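Local structure of Poly(A) RNA polymerase GLD2 (6LBK) at residues 300-304 with 313-317; 234-239 with 305-311; 290-296 with 354-358; 222-228 with 337-342. The protein probably adds AMP units from ATP to the 3' ends of selected cytoplasmic RNAs, building poly(A) tails, and extends certain microRNAs by a single nucleotide. The protein carries 1 engineered substitution. All coordinates share one frame; numbering follows the deposited sequence.

How the contacts relate
From the N-terminal side, 222-228 opens the widest loop, closed by contact 4 at 337-342. Six residues on, along the same helix 226-239, 234-239 starts contact 2, which closes at 305-311 and is nested within contact 4. Helix 283-297 supplies 290-296, whose partner 354-358 comes last, so contact 3 crosses both contact 2 and contact 4. Contact 1, the short hairpin closure of 300-304 with 313-317, nests inside contacts 3 and 4 but crosses contact 2, with which it shares strand 303-306. Together they tie the hairpin, three helices and a loop; H235 NE2 and Y293 OH, 3.2 Å apart, join contacts 2 and 3 by a probable hydrogen bond.

Contact 1: 300-304 with 313-317; sequences WNTQM and IPRPD
R315 N donates to T302 O over 2.7 Å, while M304 and I313 exchange two backbone bonds, M304 N to I313 O and I313 N to M304 O, each 2.9 Å long. The latter two make M304 and I313 the hydrogen-bonded pair of an antiparallel beta hairpin, strands 303-306 and 311-314, within the PAP-associated region; Q303 and P314 are the adjoining non-hydrogen-bonded pair. Beyond the strand, R315 runs back beside 300-302. Its CG stands anti to the carbonyl carbon (chi1 -77°), and the chain stays extended to NE, bringing the guanidinium to the 300-302 backbone, with W300 O and N301 O over one of its faces. R315 NH2 lies only 2.8 Å from W300 O, yet the angle is poor for a hydrogen bond, and the attraction is probably that of a cation for carbonyl dipoles. Replacing R315 by a leucine would probably leave these carbonyl oxygens without the positive group that now faces them, and uncover the loop backbone along which its chain lies. Further out the contact is apolar. M304 and I313 point the same way, side by side, on a face of the sheet that C327 also covers at M304. The M304 side chain meets P316 at about a right angle, its SD 4.0 Å from P316 CD.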
loop_
_atom_site.group_PDB
_atom_site.type_symbol
_atom_site.label_atom_id
_atom_site.label_comp_id
_atom_site.label_asym_id
_atom_site.label_seq_id
_atom_site.Cartn_x
_atom_site.Cartn_y
_atom_site.Cartn_z
ATOM N N TRP A 300 -3.516 -9.879 18.005
ATOM C CA TRP A 300 -4.458 -8.910 17.452
ATOM C C TRP A 300 -5.237 -8.199 18.548
ATOM O O TRP A 300 -5.592 -7.023 18.405
ATOM C CB TRP A 300 -5.454 -9.611 16.534
ATOM C CG TRP A 300 -4.867 -10.652 15.668
ATOM C CD1 TRP A 300 -4.811 -11.983 15.929
ATOM C CD2 TRP A 300 -4.248 -10.465 14.391
ATOM N NE1 TRP A 300 -4.208 -12.644 14.893
ATOM C CE2 TRP A 300 -3.848 -11.733 13.937
ATOM C CE3 TRP A 300 -4.002 -9.345 13.582
ATOM C CZ2 TRP A 300 -3.212 -11.920 12.722
ATOM C CZ3 TRP A 300 -3.364 -9.531 12.363
ATOM C CH2 TRP A 300 -2.981 -10.808 11.947
ATOM N N ASN A 301 -5.566 -8.923 19.625
ATOM C CA ASN A 301 -6.533 -8.451 20.608
ATOM C C ASN A 301 -5.949 -7.455 21.596
ATOM O O ASN A 301 -6.716 -6.746 22.257
ATOM C CB ASN A 301 -7.129 -9.639 21.372
ATOM C CG ASN A 301 -7.671 -10.714 20.446
ATOM O OD1 ASN A 301 -7.496 -10.656 19.225
ATOM N ND2 ASN A 301 -8.333 -11.698 21.017
ATOM N N THR A 302 -4.625 -7.368 21.716
ATOM C CA THR A 302 -4.040 -6.448 22.677
ATOM C C THR A 302 -3.141 -5.385 22.065
ATOM O O THR A 302 -2.898 -4.359 22.723
ATOM C CB THR A 302 -3.224 -7.215 23.726
ATOM O OG1 THR A 302 -2.153 -7.906 23.068
ATOM C CG2 THR A 302 -4.113 -8.219 24.460
ATOM N N GLN A 303 -2.639 -5.578 20.841
ATOM C CA GLN A 303 -1.629 -4.669 20.319
ATOM C C GLN A 303 -1.986 -4.084 18.958
ATOM O O GLN A 303 -2.809 -4.608 18.203
ATOM C CB GLN A 303 -0.242 -5.319 20.247
ATOM C CG GLN A 303 0.418 -5.401 21.609
ATOM C CD GLN A 303 1.904 -5.601 21.510
ATOM O OE1 GLN A 303 2.384 -6.302 20.621
ATOM N NE2 GLN A 303 2.648 -4.998 22.437
ATOM N N MET A 304 -1.324 -2.969 18.678
ATOM C CA MET A 304 -1.444 -2.235 17.431
ATOM C C MET A 304 -0.049 -2.057 16.855
ATOM O O MET A 304 0.945 -1.919 17.579
ATOM C CB MET A 304 -2.114 -0.866 17.603
ATOM C CG MET A 304 -1.193 0.228 18.105
ATOM S SD MET A 304 -1.909 1.873 17.872
ATOM C CE MET A 304 -0.520 2.876 18.397
ATOM N N ILE A 313 2.781 -1.750 19.881
ATOM C CA ILE A 313 2.397 -0.931 21.026
ATOM C C ILE A 313 1.129 -1.560 21.593
ATOM O O ILE A 313 0.413 -2.239 20.848
ATOM C CB ILE A 313 2.191 0.530 20.576
ATOM C CG1 ILE A 313 3.478 1.083 19.949
ATOM C CG2 ILE A 313 1.681 1.443 21.696
ATOM C CD1 ILE A 313 4.711 0.879 20.796
ATOM N N PRO A 314 0.817 -1.409 22.881
ATOM C CA PRO A 314 -0.475 -1.894 23.380
ATOM C C PRO A 314 -1.612 -1.051 22.833
ATOM O O PRO A 314 -1.459 0.148 22.579
ATOM C CB PRO A 314 -0.353 -1.729 24.898
ATOM C CG PRO A 314 0.704 -0.685 25.065
ATOM C CD PRO A 314 1.693 -1.010 23.997
ATOM N N ARG A 315 -2.759 -1.697 22.638
ATOM C CA ARG A 315 -3.927 -0.989 22.122
ATOM C C ARG A 315 -4.323 0.163 23.041
ATOM O O ARG A 315 -4.482 -0.040 24.255
ATOM C CB ARG A 315 -5.122 -1.926 21.955
ATOM C CG ARG A 315 -5.093 -2.839 20.757
ATOM C CD ARG A 315 -6.321 -3.707 20.812
ATOM N NE ARG A 315 -6.630 -4.362 19.555
ATOM C CZ ARG A 315 -7.756 -5.036 19.345
ATOM N NH1 ARG A 315 -8.657 -5.138 20.317
ATOM N NH2 ARG A 315 -7.983 -5.609 18.171
ATOM N N PRO A 316 -4.511 1.364 22.500
ATOM C CA PRO A 316 -4.970 2.495 23.309
ATOM C C PRO A 316 -6.399 2.317 23.785
ATOM O O PRO A 316 -7.204 1.618 23.164
ATOM C CB PRO A 316 -4.853 3.684 22.346
ATOM C CG PRO A 316 -3.879 3.238 21.313
ATOM C CD PRO A 316 -4.185 1.782 21.127
ATOM N N ASP A 317 -6.700 2.927 24.934
ATOM C CA ASP A 317 -8.059 2.888 25.455
ATOM C C ASP A 317 -8.958 3.926 24.792
ATOM O O ASP A 317 -10.038 4.231 25.310
ATOM C CB ASP A 317 -8.036 3.111 26.968
ATOM C CG ASP A 317 -9.364 2.806 27.624
ATOM O OD1 ASP A 317 -9.845 1.667 27.460
ATOM O OD2 ASP A 317 -9.932 3.711 28.279
#

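Contact 2: 234-239 with 305-311; sequences LHYLQT and ISVREAK
H235 turns one face of its imidazole to I305, whose CG1 lies almost straight over the ring, 3.9 Å from the centroid and 12° off the normal, in a CH-pi contact. With CG anti to the backbone N (chi1 170°), the ring swings out from the helix to meet the strand, and the main chain of K311 abuts its edge, K311 C being 3.6 Å from H235 CE1. Above the opposite face, toward the rim, sits T239 OG1, itself bonded to H235 O at 2.7 Å. NE2 of the imidazole is hydrogen-bonded to Y293. One helical turn on, Q238 reaches across with an extended chain; Q238 NE2 donates to a lone pair of V307 O, in the carbonyl plane, over 3.2 Å. The receiving segment is the turn of hairpin 303-314, where A310 and K311 both face S306 in a G1 beta bulge and S306 OG accepts from E309 N as an ST motif. A310 packs its methyl against the Q238 amide, A310 CB 3.6 Å from Q238 NE2, and NE2 also binds P246 O. In place of Q238, a leucine is likely to leave the V307 and P246 carbonyls without the amide they share. V307 CG2 packs against L234 CB at 4.1 Å, and Y193 of helix 182-194 touches L234, Q238 and V307 alike.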
loop_
_atom_site.group_PDB
_atom_site.type_symbol
_atom_site.label_atom_id
_atom_site.label_comp_id
_atom_site.label_asym_id
_atom_site.label_seq_id
_atom_site.Cartn_x
_atom_site.Cartn_y
_atom_site.Cartn_z
ATOM N N LEU A 234 6.228 -4.122 6.623
ATOM C CA LEU A 234 7.254 -3.217 7.153
ATOM C C LEU A 234 7.424 -3.383 8.664
ATOM O O LEU A 234 8.550 -3.350 9.168
ATOM C CB LEU A 234 6.947 -1.749 6.806
ATOM C CG LEU A 234 6.837 -1.231 5.356
ATOM C CD1 LEU A 234 6.701 0.260 5.365
ATOM C CD2 LEU A 234 8.050 -1.604 4.496
ATOM N N HIS A 235 6.329 -3.586 9.403
ATOM C CA HIS A 235 6.440 -3.878 10.828
ATOM C C HIS A 235 7.213 -5.181 11.077
ATOM O O HIS A 235 8.089 -5.239 11.955
ATOM C CB HIS A 235 5.047 -3.943 11.437
ATOM C CG HIS A 235 5.028 -4.467 12.831
ATOM N ND1 HIS A 235 5.379 -3.699 13.915
ATOM C CD2 HIS A 235 4.761 -5.701 13.312
ATOM C CE1 HIS A 235 5.305 -4.427 15.012
ATOM N NE2 HIS A 235 4.937 -5.648 14.673
ATOM N N TYR A 236 6.891 -6.247 10.328
ATOM C CA TYR A 236 7.615 -7.511 10.490
ATOM C C TYR A 236 9.107 -7.303 10.267
ATOM O O TYR A 236 9.940 -7.807 11.036
ATOM C CB TYR A 236 7.078 -8.617 9.543
ATOM C CG TYR A 236 7.955 -9.896 9.571
ATOM C CD1 TYR A 236 8.081 -10.676 10.739
ATOM C CD2 TYR A 236 8.668 -10.307 8.438
ATOM C CE1 TYR A 236 8.923 -11.847 10.767
ATOM C CE2 TYR A 236 9.491 -11.466 8.468
ATOM C CZ TYR A 236 9.614 -12.212 9.627
ATOM O OH TYR A 236 10.414 -13.301 9.607
ATOM N N LEU A 237 9.459 -6.559 9.218
ATOM C CA LEU A 237 10.857 -6.249 8.955
ATOM C C LEU A 237 11.454 -5.349 10.028
ATOM O O LEU A 237 12.672 -5.383 10.235
ATOM C CB LEU A 237 10.994 -5.594 7.579
ATOM C CG LEU A 237 10.617 -6.389 6.322
ATOM C CD1 LEU A 237 10.758 -5.496 5.051
ATOM C CD2 LEU A 237 11.443 -7.682 6.202
ATOM N N GLN A 238 10.630 -4.568 10.735
ATOM C CA GLN A 238 11.144 -3.605 11.705
ATOM C C GLN A 238 11.452 -4.221 13.057
ATOM O O GLN A 238 12.287 -3.689 13.794
ATOM C CB GLN A 238 10.146 -2.465 11.886
ATOM C CG GLN A 238 10.281 -1.341 10.877
ATOM C CD GLN A 238 9.195 -0.300 11.049
ATOM O OE1 GLN A 238 8.077 -0.626 11.456
ATOM N NE2 GLN A 238 9.520 0.962 10.768
ATOM N N THR A 239 10.813 -5.337 13.385
ATOM C CA THR A 239 10.892 -5.925 14.711
ATOM C C THR A 239 11.666 -7.243 14.758
ATOM O O THR A 239 11.734 -7.873 15.824
ATOM C CB THR A 239 9.470 -6.093 15.233
ATOM O OG1 THR A 239 8.670 -6.629 14.173
ATOM C CG2 THR A 239 8.898 -4.754 15.667
ATOM N N ILE A 305 0.000 -2.094 15.540
ATOM C CA ILE A 305 1.237 -2.050 14.772
ATOM C C ILE A 305 1.580 -0.606 14.423
ATOM O O ILE A 305 0.806 0.078 13.734
ATOM C CB ILE A 305 1.092 -2.901 13.506
ATOM C CG1 ILE A 305 1.250 -4.388 13.869
ATOM C CG2 ILE A 305 2.028 -2.408 12.383
ATOM C CD1 ILE A 305 0.439 -5.299 12.975
ATOM N N SER A 306 2.738 -0.131 14.890
ATOM C CA SER A 306 3.154 1.251 14.678
ATOM C C SER A 306 4.462 1.238 13.884
ATOM O O SER A 306 5.540 1.013 14.456
ATOM C CB SER A 306 3.311 1.980 15.989
ATOM O OG SER A 306 3.935 3.226 15.764
ATOM N N VAL A 307 4.351 1.419 12.557
ATOM C CA VAL A 307 5.541 1.641 11.739
ATOM C C VAL A 307 6.222 2.954 12.131
ATOM O O VAL A 307 7.447 3.084 12.011
ATOM C CB VAL A 307 5.188 1.602 10.238
ATOM C CG1 VAL A 307 6.332 2.164 9.394
ATOM C CG2 VAL A 307 4.851 0.157 9.774
ATOM N N ARG A 308 5.452 3.955 12.582
ATOM C CA ARG A 308 6.083 5.197 13.017
ATOM C C ARG A 308 7.026 4.942 14.184
ATOM O O ARG A 308 8.098 5.552 14.273
ATOM C CB ARG A 308 5.029 6.243 13.406
ATOM C CG ARG A 308 5.618 7.574 13.908
ATOM C CD ARG A 308 4.552 8.579 14.360
ATOM N NE ARG A 308 4.646 8.818 15.800
ATOM C CZ ARG A 308 5.528 9.639 16.379
ATOM N NH1 ARG A 308 5.540 9.787 17.698
ATOM N NH2 ARG A 308 6.402 10.312 15.640
ATOM N N GLU A 309 6.659 4.032 15.080
ATOM C CA GLU A 309 7.515 3.746 16.222
ATOM C C GLU A 309 8.460 2.582 15.969
ATOM O O GLU A 309 9.389 2.389 16.757
ATOM C CB GLU A 309 6.650 3.436 17.441
ATOM C CG GLU A 309 5.937 4.639 17.977
ATOM C CD GLU A 309 4.926 4.269 19.024
ATOM O OE1 GLU A 309 5.326 3.823 20.120
ATOM O OE2 GLU A 309 3.718 4.380 18.727
ATOM N N ALA A 310 8.285 1.872 14.847
ATOM C CA ALA A 310 8.989 0.621 14.543
ATOM C C ALA A 310 8.777 -0.396 15.670
ATOM O O ALA A 310 9.678 -1.161 16.040
ATOM C CB ALA A 310 10.475 0.861 14.278
ATOM N N LYS A 311 7.559 -0.399 16.220
ATOM C CA LYS A 311 7.269 -1.191 17.406
ATOM C C LYS A 311 5.840 -1.709 17.335
ATOM O O LYS A 311 4.984 -1.188 16.593
ATOM C CB LYS A 311 7.459 -0.368 18.690
ATOM C CG LYS A 311 8.911 -0.037 19.012
ATOM C CD LYS A 311 9.056 0.804 20.280
ATOM C CE LYS A 311 10.523 0.944 20.652
ATOM N NZ LYS A 311 10.737 1.793 21.840
#

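Contact 3: 290-296 with 354-358; sequences FLKYYAT and FLKSW
F354 offers one face of its ring to Y294 CB, 4.1 Å from the ring centroid. The side chain is a knob in a hole formed by F290, L291, Y294 and A295, where helix 283-297 of the PAP-associated region crosses the C-terminal helix 344-363; the local axes run roughly antiparallel, at -143°, and approach to 8.3 Å. Y294 also aims the edge of its own ring at the F354 face, an offset edge-to-face pair with planes at 60°, and F290 meets F354 obliquely, F290 CE2 to F354 CE1 at 3.8 Å, completing an aromatic cluster. W210 joins it with an edge-to-face contact to F354, and Y294 OH is held by M232 O. L291 crosses F354 at about a right angle, while the small A295 lets the backbones close in: its CB is 3.6 Å from L355 N. No hydrogen bond spans the two segments, so packing, mostly apolar, holds them together. At the more exposed flank the extended K292 chain lies alongside the W358 indole, pointing the same way. There W358 CG is anti to the backbone N (chi1 166°), which presents the five-membered ring to K292 CB, 3.7 Å from its centroid.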
loop_
_atom_site.group_PDB
_atom_site.type_symbol
_atom_site.label_atom_id
_atom_site.label_comp_id
_atom_site.label_asym_id
_atom_site.label_seq_id
_atom_site.Cartn_x
_atom_site.Cartn_y
_atom_site.Cartn_z
ATOM N N PHE A 290 7.298 -14.229 7.923
ATOM C CA PHE A 290 6.194 -13.277 7.957
ATOM C C PHE A 290 4.866 -13.999 8.115
ATOM O O PHE A 290 3.986 -13.522 8.832
ATOM C CB PHE A 290 6.201 -12.387 6.713
ATOM C CG PHE A 290 4.913 -11.670 6.487
ATOM C CD1 PHE A 290 4.668 -10.450 7.074
ATOM C CD2 PHE A 290 3.932 -12.236 5.685
ATOM C CE1 PHE A 290 3.481 -9.802 6.849
ATOM C CE2 PHE A 290 2.749 -11.609 5.464
ATOM C CZ PHE A 290 2.520 -10.377 6.040
ATOM N N LEU A 291 4.679 -15.119 7.413
ATOM C CA LEU A 291 3.449 -15.883 7.615
ATOM C C LEU A 291 3.365 -16.436 9.038
ATOM O O LEU A 291 2.301 -16.371 9.674
ATOM C CB LEU A 291 3.344 -16.989 6.572
ATOM C CG LEU A 291 3.141 -16.542 5.114
ATOM C CD1 LEU A 291 3.301 -17.754 4.199
ATOM C CD2 LEU A 291 1.750 -15.880 4.881
ATOM N N LYS A 292 4.475 -16.970 9.565
ATOM C CA LYS A 292 4.465 -17.512 10.928
ATOM C C LYS A 292 4.177 -16.428 11.965
ATOM O O LYS A 292 3.406 -16.649 12.907
ATOM C CB LYS A 292 5.798 -18.197 11.248
ATOM C CG LYS A 292 5.867 -18.844 12.645
ATOM C CD LYS A 292 7.251 -19.410 12.973
ATOM C CE LYS A 292 7.267 -19.867 14.400
ATOM N NZ LYS A 292 8.244 -21.005 14.647
ATOM N N TYR A 293 4.763 -15.240 11.792
ATOM C CA TYR A 293 4.686 -14.215 12.824
ATOM C C TYR A 293 3.253 -13.822 13.090
ATOM O O TYR A 293 2.824 -13.728 14.245
ATOM C CB TYR A 293 5.526 -13.016 12.413
ATOM C CG TYR A 293 5.461 -11.846 13.371
ATOM C CD1 TYR A 293 6.085 -11.891 14.612
ATOM C CD2 TYR A 293 4.797 -10.662 12.999
ATOM C CE1 TYR A 293 6.028 -10.811 15.469
ATOM C CE2 TYR A 293 4.734 -9.576 13.854
ATOM C CZ TYR A 293 5.341 -9.641 15.082
ATOM O OH TYR A 293 5.259 -8.535 15.914
ATOM N N TYR A 294 2.500 -13.554 12.033
ATOM C CA TYR A 294 1.120 -13.156 12.189
ATOM C C TYR A 294 0.199 -14.350 12.409
ATOM O O TYR A 294 -0.865 -14.185 13.008
ATOM C CB TYR A 294 0.707 -12.317 10.972
ATOM C CG TYR A 294 1.305 -10.910 10.955
ATOM C CD1 TYR A 294 0.999 -9.987 11.942
ATOM C CD2 TYR A 294 2.150 -10.497 9.922
ATOM C CE1 TYR A 294 1.528 -8.695 11.919
ATOM C CE2 TYR A 294 2.684 -9.203 9.893
ATOM C CZ TYR A 294 2.361 -8.311 10.886
ATOM O OH TYR A 294 2.910 -7.056 10.870
ATOM N N ALA A 295 0.586 -15.556 11.965
ATOM C CA ALA A 295 -0.215 -16.748 12.242
ATOM C C ALA A 295 -0.139 -17.180 13.700
ATOM O O ALA A 295 -1.087 -17.788 14.205
ATOM C CB ALA A 295 0.225 -17.899 11.340
ATOM N N THR A 296 0.965 -16.922 14.375
ATOM C CA THR A 296 1.169 -17.542 15.683
ATOM C C THR A 296 1.522 -16.576 16.804
ATOM O O THR A 296 1.130 -16.820 17.942
ATOM C CB THR A 296 2.284 -18.596 15.580
ATOM O OG1 THR A 296 3.560 -17.951 15.479
ATOM C CG2 THR A 296 2.058 -19.517 14.387
ATOM N N PHE A 354 -3.554 -17.157 7.322
ATOM C CA PHE A 354 -2.152 -17.045 7.732
ATOM C C PHE A 354 -1.639 -18.384 8.244
ATOM O O PHE A 354 -0.587 -18.871 7.810
ATOM C CB PHE A 354 -1.964 -15.955 8.792
ATOM C CG PHE A 354 -1.734 -14.571 8.220
ATOM C CD1 PHE A 354 -0.467 -14.164 7.871
ATOM C CD2 PHE A 354 -2.783 -13.684 8.057
ATOM C CE1 PHE A 354 -0.237 -12.907 7.334
ATOM C CE2 PHE A 354 -2.558 -12.403 7.539
ATOM C CZ PHE A 354 -1.282 -12.011 7.176
ATOM N N LEU A 355 -2.405 -19.014 9.133
ATOM C CA LEU A 355 -1.982 -20.289 9.698
ATOM C C LEU A 355 -1.754 -21.326 8.604
ATOM O O LEU A 355 -0.671 -21.925 8.507
ATOM C CB LEU A 355 -3.033 -20.779 10.685
ATOM C CG LEU A 355 -2.496 -21.975 11.443
ATOM C CD1 LEU A 355 -1.250 -21.576 12.233
ATOM C CD2 LEU A 355 -3.576 -22.490 12.325
ATOM N N LYS A 356 -2.766 -21.523 7.754
ATOM C CA LYS A 356 -2.711 -22.518 6.689
ATOM C C LYS A 356 -1.555 -22.267 5.724
ATOM O O LYS A 356 -0.842 -23.208 5.341
ATOM C CB LYS A 356 -4.042 -22.519 5.934
ATOM C CG LYS A 356 -3.969 -23.195 4.577
ATOM C CD LYS A 356 -5.318 -23.263 3.880
ATOM C CE LYS A 356 -5.145 -23.393 2.361
ATOM N NZ LYS A 356 -4.728 -22.115 1.705
ATOM N N SER A 357 -1.377 -21.015 5.272
ATOM C CA SER A 357 -0.306 -20.749 4.322
ATOM C C SER A 357 1.056 -20.962 4.965
ATOM O O SER A 357 1.960 -21.521 4.324
ATOM C CB SER A 357 -0.431 -19.337 3.728
ATOM O OG SER A 357 -1.606 -19.238 2.944
ATOM N N TRP A 358 1.228 -20.549 6.227
ATOM C CA TRP A 358 2.483 -20.868 6.890
ATOM C C TRP A 358 2.694 -22.383 6.969
ATOM O O TRP A 358 3.829 -22.849 6.816
ATOM C CB TRP A 358 2.561 -20.235 8.287
ATOM C CG TRP A 358 3.703 -20.837 9.099
ATOM C CD1 TRP A 358 5.046 -20.645 8.898
ATOM C CD2 TRP A 358 3.591 -21.722 10.216
ATOM N NE1 TRP A 358 5.771 -21.359 9.819
ATOM C CE2 TRP A 358 4.902 -22.030 10.641
ATOM C CE3 TRP A 358 2.510 -22.284 10.903
ATOM C CZ2 TRP A 358 5.163 -22.888 11.721
ATOM C CZ3 TRP A 358 2.772 -23.153 11.979
ATOM C CH2 TRP A 358 4.088 -23.443 12.370
#

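Contact 4: 222-228 with 337-342; sequences GTLSSYS and TARAVH
S228 and T337 make the tight end of this contact, their hydroxyls OG and OG1 hydrogen-bonded at 2.7 Å. S228 OG is also bonded to S225 OG, at 2.9 Å, so three hydroxyls form a short chain at the start of helix 226-239, where S225 holds the N-cap position. T337 OG1 gets there by standing between its own backbone N and carbonyl carbon (chi1 69°), which turns CG2 toward the Y227 ring, T337 CG2 meeting it obliquely, 4.0 Å from Y227 CD2. Y227 OH is hydrogen-bonded to E330, and the Y227 side chain lies about 9 Å from that of D111, a probable catalytic magnesium ligand. The type I turn from A338 to V341 meets G222 closely but without hydrogen bonds across: V341 CA makes a CH...O contact with G222 O at 3.3 Å, and V341 CG2 touches T223 O. The positive phi of G222 (102°) would jam any CB against the preceding carbonyl. Looser are L224 CD2, 4.4 Å from V341 CG2, and exposed H342, which 222-228 hardly covers. Direct polar bonding between the segments thus rests on a single hydroxyl pair. Since S228 OG has one proton and two hydroxyl partners, it must accept from at least one of them, coupling T337 to the helix cap.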
loop_
_atom_site.group_PDB
_atom_site.type_symbol
_atom_site.label_atom_id
_atom_site.label_comp_id
_atom_site.label_asym_id
_atom_site.label_seq_id
_atom_site.Cartn_x
_atom_site.Cartn_y
_atom_site.Cartn_z
ATOM N N GLY A 222 -14.392 -6.277 3.221
ATOM C CA GLY A 222 -14.281 -6.632 4.624
ATOM C C GLY A 222 -12.914 -7.080 5.130
ATOM O O GLY A 222 -12.769 -7.273 6.343
ATOM N N THR A 223 -11.902 -7.222 4.259
ATOM C CA THR A 223 -10.596 -7.782 4.599
ATOM C C THR A 223 -9.499 -6.707 4.629
ATOM O O THR A 223 -9.782 -5.529 4.865
ATOM C CB THR A 223 -10.294 -8.928 3.627
ATOM O OG1 THR A 223 -10.437 -8.482 2.266
ATOM C CG2 THR A 223 -11.204 -10.133 3.900
ATOM N N LEU A 224 -8.233 -7.121 4.412
ATOM C CA LEU A 224 -7.089 -6.240 4.668
ATOM C C LEU A 224 -6.779 -5.316 3.497
ATOM O O LEU A 224 -6.555 -5.774 2.374
ATOM C CB LEU A 224 -5.843 -7.062 4.950
ATOM C CG LEU A 224 -5.801 -7.930 6.189
ATOM C CD1 LEU A 224 -4.637 -8.844 6.026
ATOM C CD2 LEU A 224 -5.624 -7.005 7.379
ATOM N N SER A 225 -6.667 -4.025 3.774
ATOM C CA SER A 225 -6.272 -3.105 2.724
ATOM C C SER A 225 -4.810 -3.320 2.362
ATOM O O SER A 225 -4.009 -3.792 3.175
ATOM C CB SER A 225 -6.493 -1.651 3.151
ATOM O OG SER A 225 -5.624 -1.288 4.203
ATOM N N SER A 226 -4.469 -2.961 1.118
ATOM C CA SER A 226 -3.087 -3.072 0.675
ATOM C C SER A 226 -2.171 -2.287 1.592
ATOM O O SER A 226 -1.058 -2.731 1.904
ATOM C CB SER A 226 -2.962 -2.559 -0.751
ATOM O OG SER A 226 -3.404 -3.535 -1.675
ATOM N N TYR A 227 -2.629 -1.107 2.029
ATOM C CA TYR A 227 -1.841 -0.274 2.931
ATOM C C TYR A 227 -1.640 -0.961 4.276
ATOM O O TYR A 227 -0.551 -0.886 4.859
ATOM C CB TYR A 227 -2.519 1.081 3.105
ATOM C CG TYR A 227 -1.719 2.159 3.812
ATOM C CD1 TYR A 227 -0.349 2.294 3.609
ATOM C CD2 TYR A 227 -2.354 3.083 4.652
ATOM C CE1 TYR A 227 0.379 3.311 4.241
ATOM C CE2 TYR A 227 -1.639 4.099 5.286
ATOM C CZ TYR A 227 -0.266 4.210 5.069
ATOM O OH TYR A 227 0.447 5.227 5.683
ATOM N N SER A 228 -2.681 -1.626 4.791
ATOM C CA SER A 228 -2.520 -2.382 6.030
ATOM C C SER A 228 -1.452 -3.445 5.876
ATOM O O SER A 228 -0.562 -3.573 6.721
ATOM C CB SER A 228 -3.833 -3.029 6.429
ATOM O OG SER A 228 -4.758 -2.044 6.829
ATOM N N THR A 337 -5.919 1.600 10.020
ATOM C CA THR A 337 -5.995 1.336 8.588
ATOM C C THR A 337 -6.792 0.077 8.273
ATOM O O THR A 337 -7.394 -0.019 7.190
ATOM C CB THR A 337 -4.596 1.196 8.001
ATOM O OG1 THR A 337 -4.014 -0.017 8.506
ATOM C CG2 THR A 337 -3.731 2.395 8.350
ATOM N N ALA A 338 -6.801 -0.898 9.183
ATOM C CA ALA A 338 -7.545 -2.137 8.999
ATOM C C ALA A 338 -8.949 -2.032 9.569
ATOM O O ALA A 338 -9.599 -3.057 9.814
ATOM C CB ALA A 338 -6.806 -3.316 9.635
ATOM N N ARG A 339 -9.415 -0.806 9.784
ATOM C CA ARG A 339 -10.754 -0.542 10.287
ATOM C C ARG A 339 -11.826 -1.266 9.487
ATOM O O ARG A 339 -12.916 -1.502 10.011
ATOM C CB ARG A 339 -10.987 0.967 10.266
ATOM C CG ARG A 339 -12.297 1.463 10.841
ATOM C CD ARG A 339 -12.314 3.006 10.918
ATOM N NE ARG A 339 -11.686 3.538 12.130
ATOM C CZ ARG A 339 -10.697 4.431 12.149
ATOM N NH1 ARG A 339 -10.213 4.920 11.013
ATOM N NH2 ARG A 339 -10.196 4.843 13.311
ATOM N N ALA A 340 -11.537 -1.620 8.229
ATOM C CA ALA A 340 -12.491 -2.327 7.385
ATOM C C ALA A 340 -12.747 -3.757 7.842
ATOM O O ALA A 340 -13.730 -4.361 7.407
ATOM C CB ALA A 340 -11.987 -2.345 5.940
ATOM N N VAL A 341 -11.881 -4.332 8.670
ATOM C CA VAL A 341 -12.076 -5.696 9.152
ATOM C C VAL A 341 -12.936 -5.607 10.408
ATOM O O VAL A 341 -12.433 -5.417 11.517
ATOM C CB VAL A 341 -10.754 -6.400 9.416
ATOM C CG1 VAL A 341 -11.028 -7.823 9.877
ATOM C CG2 VAL A 341 -9.874 -6.357 8.184
ATOM N N HIS A 342 -14.254 -5.756 10.237
ATOM C CA HIS A 342 -15.175 -5.628 11.355
ATOM C C HIS A 342 -16.120 -6.814 11.559
ATOM O O HIS A 342 -16.884 -6.809 12.531
ATOM C CB HIS A 342 -15.977 -4.319 11.240
ATOM C CG HIS A 342 -16.896 -4.251 10.059
ATOM N ND1 HIS A 342 -17.847 -5.211 9.785
ATOM C CD2 HIS A 342 -17.025 -3.309 9.097
ATOM C CE1 HIS A 342 -18.511 -4.869 8.696
ATOM N NE2 HIS A 342 -18.036 -3.717 8.261
#